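Local coordinates for probable transcriptional regulator, ArsR family protein (PDB 3F6O) that probably acts as a DNA-binding transcription factor of the ArsR family, a dimeric winged helix-turn-helix regulator, at residues S58-R62 against A73-F79. Sequence-based numbering, arbitrary orientation.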
ATOM      1  N   SER A  58      -1.564 -12.564  -3.053  1.00 20.38           N
ATOM      2  CA  SER A  58      -2.182 -11.448  -2.358  1.00 19.34           C
ATOM      3  C   SER A  58      -3.596 -11.076  -2.875  1.00 19.21           C
ATOM      4  O   SER A  58      -4.246 -10.167  -2.326  1.00 19.59           O
ATOM      5  CB  SER A  58      -1.233 -10.239  -2.374  1.00 20.00           C
ATOM      6  OG  SER A  58      -0.931  -9.855  -3.707  1.00 19.02           O
ATOM      7  N   GLY A  59      -4.086 -11.772  -3.899  1.00 17.70           N
ATOM      8  CA  GLY A  59      -5.471 -11.580  -4.386  1.00 16.75           C
ATOM      9  C   GLY A  59      -5.665 -10.538  -5.487  1.00 16.17           C
ATOM     10  O   GLY A  59      -6.790 -10.287  -5.902  1.00 16.64           O
ATOM     11  N   TRP A  60      -4.573  -9.910  -5.949  1.00 16.02           N
ATOM     12  CA  TRP A  60      -4.656  -8.842  -6.980  1.00 15.69           C
ATOM     13  C   TRP A  60      -4.970  -9.383  -8.383  1.00 16.14           C
ATOM     14  O   TRP A  60      -5.560  -8.676  -9.196  1.00 16.70           O
ATOM     15  CB  TRP A  60      -3.337  -8.026  -7.035  1.00 15.63           C
ATOM     16  CG  TRP A  60      -3.249  -6.984  -5.969  1.00 15.44           C
ATOM     17  CD1 TRP A  60      -2.531  -7.048  -4.819  1.00 18.02           C
ATOM     18  CD2 TRP A  60      -3.952  -5.734  -5.938  1.00 17.50           C
ATOM     19  NE1 TRP A  60      -2.720  -5.886  -4.074  1.00 17.41           N
ATOM     20  CE2 TRP A  60      -3.598  -5.078  -4.744  1.00 16.81           C
ATOM     21  CE3 TRP A  60      -4.841  -5.099  -6.823  1.00 16.78           C
ATOM     22  CZ2 TRP A  60      -4.090  -3.806  -4.409  1.00 18.26           C
ATOM     23  CZ3 TRP A  60      -5.319  -3.835  -6.485  1.00 18.41           C
ATOM     24  CH2 TRP A  60      -4.966  -3.224  -5.285  1.00 17.01           C
ATOM     25  N   ILE A  61      -4.532 -10.607  -8.684  1.00 15.88           N
ATOM     26  CA  ILE A  61      -4.788 -11.219  -9.994  1.00 15.81           C
ATOM     27  C   ILE A  61      -5.210 -12.681  -9.829  1.00 17.16           C
ATOM     28  O   ILE A  61      -4.988 -13.275  -8.771  1.00 16.00           O
ATOM     29  CB  ILE A  61      -3.572 -11.140 -11.004  1.00 15.13           C
ATOM     30  CG1 ILE A  61      -2.466 -12.139 -10.596  1.00 15.36           C
ATOM     31  CG2 ILE A  61      -3.068  -9.679 -11.155  1.00 14.41           C
ATOM     32  CD1 ILE A  61      -1.210 -12.193 -11.503  1.00 15.54           C
ATOM     33  N   ARG A  62      -5.800 -13.236 -10.893  1.00 17.20           N
ATOM     34  CA  ARG A  62      -5.985 -14.669 -11.032  1.00 20.19           C
ATOM     35  C   ARG A  62      -5.269 -15.107 -12.282  1.00 20.31           C
ATOM     36  O   ARG A  62      -5.278 -14.399 -13.295  1.00 19.30           O
ATOM     37  CB  ARG A  62      -7.452 -15.006 -11.267  1.00 21.53           C
ATOM     38  CG  ARG A  62      -8.364 -14.853 -10.097  1.00 27.74           C
ATOM     39  CD  ARG A  62      -9.619 -15.652 -10.406  1.00 32.35           C
ATOM     40  NE  ARG A  62     -10.739 -15.243  -9.578  1.00 38.70           N
ATOM     41  CZ  ARG A  62     -11.759 -16.035  -9.257  1.00 42.27           C
ATOM     42  NH1 ARG A  62     -12.734 -15.560  -8.483  1.00 44.36           N
ATOM     43  NH2 ARG A  62     -11.797 -17.299  -9.694  1.00 41.69           N
ATOM     44  N   ALA A  73      -5.612 -12.331 -15.174  1.00 17.19           N
ATOM     45  CA  ALA A  73      -6.617 -11.279 -15.142  1.00 16.94           C
ATOM     46  C   ALA A  73      -6.635 -10.597 -13.780  1.00 17.40           C
ATOM     47  O   ALA A  73      -6.417 -11.237 -12.750  1.00 17.50           O
ATOM     48  CB  ALA A  73      -8.006 -11.846 -15.448  1.00 16.46           C
ATOM     49  N   ILE A  74      -6.960  -9.313 -13.788  1.00 17.66           N
ATOM     50  CA  ILE A  74      -7.000  -8.526 -12.574  1.00 18.44           C
ATOM     51  C   ILE A  74      -8.230  -8.892 -11.750  1.00 19.41           C
ATOM     52  O   ILE A  74      -9.265  -9.334 -12.300  1.00 19.03           O
ATOM     53  CB  ILE A  74      -6.906  -6.989 -12.890  1.00 19.17           C
ATOM     54  CG1 ILE A  74      -6.341  -6.227 -11.688  1.00 19.62           C
ATOM     55  CG2 ILE A  74      -8.242  -6.439 -13.452  1.00 20.74           C
ATOM     56  CD1 ILE A  74      -6.044  -4.758 -11.973  1.00 18.51           C
ATOM     57  N   GLU A  75      -8.091  -8.757 -10.433  1.00 19.63           N
ATOM     58  CA  GLU A  75      -9.184  -8.930  -9.503  1.00 21.58           C
ATOM     59  C   GLU A  75      -9.539  -7.582  -8.923  1.00 22.19           C
ATOM     60  O   GLU A  75      -8.669  -6.739  -8.743  1.00 21.46           O
ATOM     61  CB  GLU A  75      -8.754  -9.854  -8.373  1.00 21.94           C
ATOM     62  CG  GLU A  75      -8.756 -11.307  -8.750  1.00 26.52           C
ATOM     63  CD  GLU A  75     -10.173 -11.796  -9.035  1.00 31.58           C
ATOM     64  OE1 GLU A  75     -10.966 -11.847  -8.089  1.00 37.19           O
ATOM     65  OE2 GLU A  75     -10.501 -12.092 -10.197  1.00 32.73           O
ATOM     66  N   LYS A  76     -10.807  -7.390  -8.577  1.00 22.34           N
ATOM     67  CA  LYS A  76     -11.228  -6.084  -8.097  1.00 23.49           C
ATOM     68  C   LYS A  76     -11.244  -5.974  -6.579  1.00 22.98           C
ATOM     69  O   LYS A  76     -11.131  -4.886  -6.060  1.00 23.00           O
ATOM     70  CB  LYS A  76     -12.601  -5.698  -8.648  1.00 24.94           C
ATOM     71  CG  LYS A  76     -12.622  -5.296 -10.117  1.00 29.91           C
ATOM     72  CD  LYS A  76     -11.269  -4.793 -10.627  1.00 34.44           C
ATOM     73  CE  LYS A  76     -11.320  -4.494 -12.109  1.00 37.81           C
ATOM     74  NZ  LYS A  76      -9.996  -3.933 -12.483  1.00 40.96           N
ATOM     75  N   GLU A  77     -11.345  -7.092  -5.868  1.00 23.23           N
ATOM     76  CA  GLU A  77     -11.472  -7.038  -4.402  1.00 23.82           C
ATOM     77  C   GLU A  77     -10.376  -6.231  -3.685  1.00 22.93           C
ATOM     78  O   GLU A  77     -10.704  -5.377  -2.834  1.00 23.27           O
ATOM     79  CB  GLU A  77     -11.585  -8.435  -3.790  1.00 24.60           C
ATOM     80  CG  GLU A  77     -12.941  -9.112  -4.026  1.00 30.28           C
ATOM     81  CD  GLU A  77     -13.230  -9.393  -5.509  1.00 38.29           C
ATOM     82  OE1 GLU A  77     -12.303  -9.857  -6.264  1.00 36.01           O
ATOM     83  OE2 GLU A  77     -14.399  -9.118  -5.905  1.00 41.85           O
ATOM     84  N   PRO A  78      -9.084  -6.473  -4.020  1.00 21.09           N
ATOM     85  CA  PRO A  78      -8.077  -5.661  -3.312  1.00 20.41           C
ATOM     86  C   PRO A  78      -8.231  -4.145  -3.522  1.00 19.78           C
ATOM     87  O   PRO A  78      -7.897  -3.370  -2.632  1.00 19.11           O
ATOM     88  CB  PRO A  78      -6.746  -6.199  -3.859  1.00 19.86           C
ATOM     89  CG  PRO A  78      -7.081  -7.644  -4.281  1.00 20.87           C
ATOM     90  CD  PRO A  78      -8.447  -7.457  -4.920  1.00 21.40           C
ATOM     91  N   PHE A  79      -8.713  -3.722  -4.691  1.00 20.16           N
ATOM     92  CA  PHE A  79      -9.008  -2.292  -4.918  1.00 21.23           C
ATOM     93  C   PHE A  79     -10.001  -1.770  -3.892  1.00 21.58           C
ATOM     94  O   PHE A  79      -9.841  -0.679  -3.334  1.00 21.97           O
ATOM     95  CB  PHE A  79      -9.551  -2.068  -6.339  1.00 22.06           C
ATOM     96  CG  PHE A  79      -8.499  -2.125  -7.405  1.00 22.17           C
ATOM     97  CD1 PHE A  79      -8.320  -3.277  -8.157  1.00 24.35           C
ATOM     98  CD2 PHE A  79      -7.698  -1.018  -7.677  1.00 23.88           C
ATOM     99  CE1 PHE A  79      -7.368  -3.339  -9.148  1.00 24.32           C
ATOM    100  CE2 PHE A  79      -6.727  -1.061  -8.663  1.00 23.20           C
ATOM    101  CZ  PHE A  79      -6.554  -2.212  -9.416  1.00 22.96           C
TER
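Trp60 meets Pro78 and Phe79 where the base of the wing hairpin meets the start of helix 77-94, a worked example of one indole serving two kinds of aromatic contact. With CG anti to its own carbonyl carbon (chi1 -81°), the bond from CA to CB points away from 73-79, and the indole turns back toward it. CG only grazes Pro78, whereas CD2, CE2, CE3, CZ2 and CH2 all share Pro78 CB, which sits over the six-membered ring, 3.4 Å from its centroid, a CH-pi contact; CE3 also nears Phe79 CE1. NE1 donates a hydrogen bond to Ile11 O of helix 5-15. At the far rim, Trp60 CZ3 lies over the centre of the Phe79 ring, 3.4 Å from Phe79 CE1, in an edge-to-face pair with planes at 86°. Replaced by an alanine, Trp60 would lose its indole, which is likely to open a gap beside Pro78 and Phe79 and leave Ile11 O without this donor. Glu75 N bonds to Trp60 O at 2.8 Å, extending the hairpin pairing of Arg62 with Ala73, while a salt bridge joins Arg62 NE to Glu75 OE2 (3.2 Å), its hydrogen bond weak and bent. Apolar ring contacts, flanked by backbone bonds, thus tie the wing's base to the dimer helix.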